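Local structure of uncharacterized protein (Aeromonas hydrophila J-1, 6R1J) at residues 219-224 with 259-264. The protein is AhlC, a component of the tripartite alpha-pore-forming toxin AHL, captured here in a soluble form. The protein carries 3 engineered substitutions. Sequence-based numbering, arbitrary orientation. Where two conformers were deposited one is given.
Sequences SKVGNT and RTLQVD. With NA (sodium ion), chain C.
Asp264 and Thr224 meet through a sodium ion lodged between segments 219-224 and 259-264, nearly antiparallel, with axes 9.7 Å apart at their closest. The carboxylate oxygen Asp264 OD2 lies 2.4 Å from the sodium, and the hydroxyl Thr224 OG1 completes the bridge from the facing helix at 2.8 Å. Asp264 OD2 also takes the ammonium of Lys220, whose NZ sits 2.7 Å away. The ammonium comes in on the syn side of the carboxylate, 18° out of its plane, and OD1 is only a distant second partner. One oxygen thus serves both cations, which would be expected to favour the ionised carboxylate. Lys220 and Asp264 lie roughly perpendicular to each other; Lys220 runs extended as far as CE, passing CD and CE along OD2, then bends at its last torsion (chi4 -51°) to set NZ against the oxygen.

Thr224 shows two different faces. With chi1 at -58° its hydroxyl lies beside the backbone N, where OG1 donates to Lys220 O from above the carbonyl plane; that oxygen also accepts the backbone N of Thr224. The methyl CG2, anti to the backbone N, lies alongside Leu261, 3.7 Å from its CG. Leu261 CD2 reaches the backbone oxygen of Val221 and packs crosswise against Val221 CG1. The methyl CG2 of Thr260 lies 4.0 Å from Thr224 OG1, while the Thr260 hydroxyl is hydrogen-bonded to Gln177 of the second subunit. Beyond the pair, Leu261 rests on Phe58 of helix 28-70 and Val221 on Thr99 of helix 78-157. The contact joins the C-terminal end of helix 244-264 to helix 163-236 as antiparallel neighbours in an elongated, all-helical bundle, with a buried interhelical sodium site bordered by a salt bridge and an apolar patch.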
loop_
_atom_site.group_PDB
_atom_site.type_symbol
_atom_site.label_atom_id
_atom_site.label_comp_id
_atom_site.label_asym_id
_atom_site.label_seq_id
_atom_site.Cartn_x
_atom_site.Cartn_y
_atom_site.Cartn_z
ATOM N N SER A 219 1.006 21.429 20.095
ATOM C CA SER A 219 1.978 21.102 21.146
ATOM C C SER A 219 3.173 22.077 21.029
ATOM O O SER A 219 3.661 22.563 22.073
ATOM C CB SER A 219 2.399 19.647 21.072
ATOM O OG SER A 219 3.481 19.423 21.931
ATOM N N LYS A 220 3.604 22.396 19.810
ATOM C CA LYS A 220 4.760 23.330 19.601
ATOM C C LYS A 220 4.361 24.694 20.165
ATOM O O LYS A 220 5.117 25.253 20.935
ATOM C CB LYS A 220 5.156 23.349 18.119
ATOM C CG LYS A 220 6.432 24.135 17.846
ATOM C CD LYS A 220 6.934 24.088 16.418
ATOM C CE LYS A 220 8.354 24.652 16.321
ATOM N NZ LYS A 220 8.483 25.991 16.971
ATOM N N VAL A 221 3.124 25.125 19.932
ATOM C CA VAL A 221 2.614 26.427 20.440
ATOM C C VAL A 221 2.673 26.435 21.976
ATOM O O VAL A 221 3.149 27.431 22.556
ATOM C CB VAL A 221 1.232 26.733 19.851
ATOM C CG1 VAL A 221 0.472 27.744 20.669
ATOM C CG2 VAL A 221 1.343 27.163 18.388
ATOM N N GLY A 222 2.155 25.399 22.635
ATOM C CA GLY A 222 2.277 25.231 24.093
ATOM C C GLY A 222 3.720 25.262 24.572
ATOM O O GLY A 222 3.987 25.944 25.574
ATOM N N ASN A 223 4.643 24.595 23.888
ATOM C CA ASN A 223 6.076 24.572 24.293
ATOM C C ASN A 223 6.628 26.016 24.237
ATOM O O ASN A 223 7.320 26.448 25.181
ATOM C CB ASN A 223 6.916 23.611 23.438
ATOM C CG ASN A 223 6.535 22.144 23.575
ATOM O OD1 ASN A 223 5.951 21.730 24.578
ATOM N ND2 ASN A 223 6.849 21.344 22.566
ATOM N N THR A 224 6.371 26.740 23.154
ATOM C CA THR A 224 6.850 28.151 23.026
ATOM C C THR A 224 6.239 29.000 24.144
ATOM O O THR A 224 6.939 29.834 24.683
ATOM C CB THR A 224 6.460 28.751 21.684
ATOM O OG1 THR A 224 7.060 27.873 20.731
ATOM C CG2 THR A 224 6.883 30.202 21.499
ATOM N N ARG A 259 7.531 36.155 18.895
ATOM C CA ARG A 259 7.586 36.139 17.404
ATOM C C ARG A 259 7.509 34.693 16.905
ATOM O O ARG A 259 6.958 34.457 15.827
ATOM C CB ARG A 259 8.849 36.868 16.940
ATOM C CG ARG A 259 8.678 38.358 17.190
ATOM C CD ARG A 259 9.765 39.256 16.671
ATOM N NE ARG A 259 9.260 40.622 16.837
ATOM C CZ ARG A 259 10.041 41.659 17.019
ATOM N NH1 ARG A 259 11.333 41.447 17.090
ATOM N NH2 ARG A 259 9.542 42.872 17.175
ATOM N N THR A 260 8.088 33.743 17.628
ATOM C CA THR A 260 7.925 32.310 17.283
ATOM C C THR A 260 6.434 31.981 17.271
ATOM O O THR A 260 5.982 31.344 16.333
ATOM C CB THR A 260 8.803 31.417 18.157
ATOM O OG1 THR A 260 10.133 31.888 17.946
ATOM C CG2 THR A 260 8.717 29.947 17.773
ATOM N N LEU A 261 5.659 32.365 18.276
ATOM C CA LEU A 261 4.207 32.035 18.280
ATOM C C LEU A 261 3.521 32.559 17.018
ATOM O O LEU A 261 2.610 31.885 16.462
ATOM C CB LEU A 261 3.543 32.728 19.462
ATOM C CG LEU A 261 3.774 32.150 20.830
ATOM C CD1 LEU A 261 3.147 33.067 21.864
ATOM C CD2 LEU A 261 3.213 30.732 20.935
ATOM N N GLN A 262 3.862 33.790 16.636
ATOM C CA GLN A 262 3.189 34.469 15.492
ATOM C C GLN A 262 3.490 33.674 14.239
ATOM O O GLN A 262 2.619 33.580 13.388
ATOM C CB GLN A 262 3.633 35.927 15.343
ATOM C CG GLN A 262 3.320 36.725 16.581
ATOM C CD GLN A 262 3.894 38.126 16.534
ATOM O OE1 GLN A 262 5.089 38.341 16.311
ATOM N NE2 GLN A 262 3.019 39.088 16.753
ATOM N N VAL A 263 4.686 33.116 14.142
ATOM C CA VAL A 263 5.029 32.314 12.947
ATOM C C VAL A 263 4.254 31.001 13.029
ATOM O O VAL A 263 3.618 30.651 12.066
ATOM C CB VAL A 263 6.544 32.076 12.831
ATOM C CG1 VAL A 263 6.853 31.056 11.757
ATOM C CG2 VAL A 263 7.305 33.361 12.559
ATOM N N ASP A 264 4.318 30.312 14.168
ATOM C CA ASP A 264 3.756 28.950 14.330
ATOM C C ASP A 264 2.225 28.947 14.244
ATOM O O ASP A 264 1.671 27.988 13.671
ATOM C CB ASP A 264 4.297 28.322 15.617
ATOM C CG ASP A 264 5.774 27.958 15.484
ATOM O OD1 ASP A 264 6.341 28.064 14.356
ATOM O OD2 ASP A 264 6.369 27.563 16.488
HETATM NA NA NA C . 5.316 28.207 18.514
#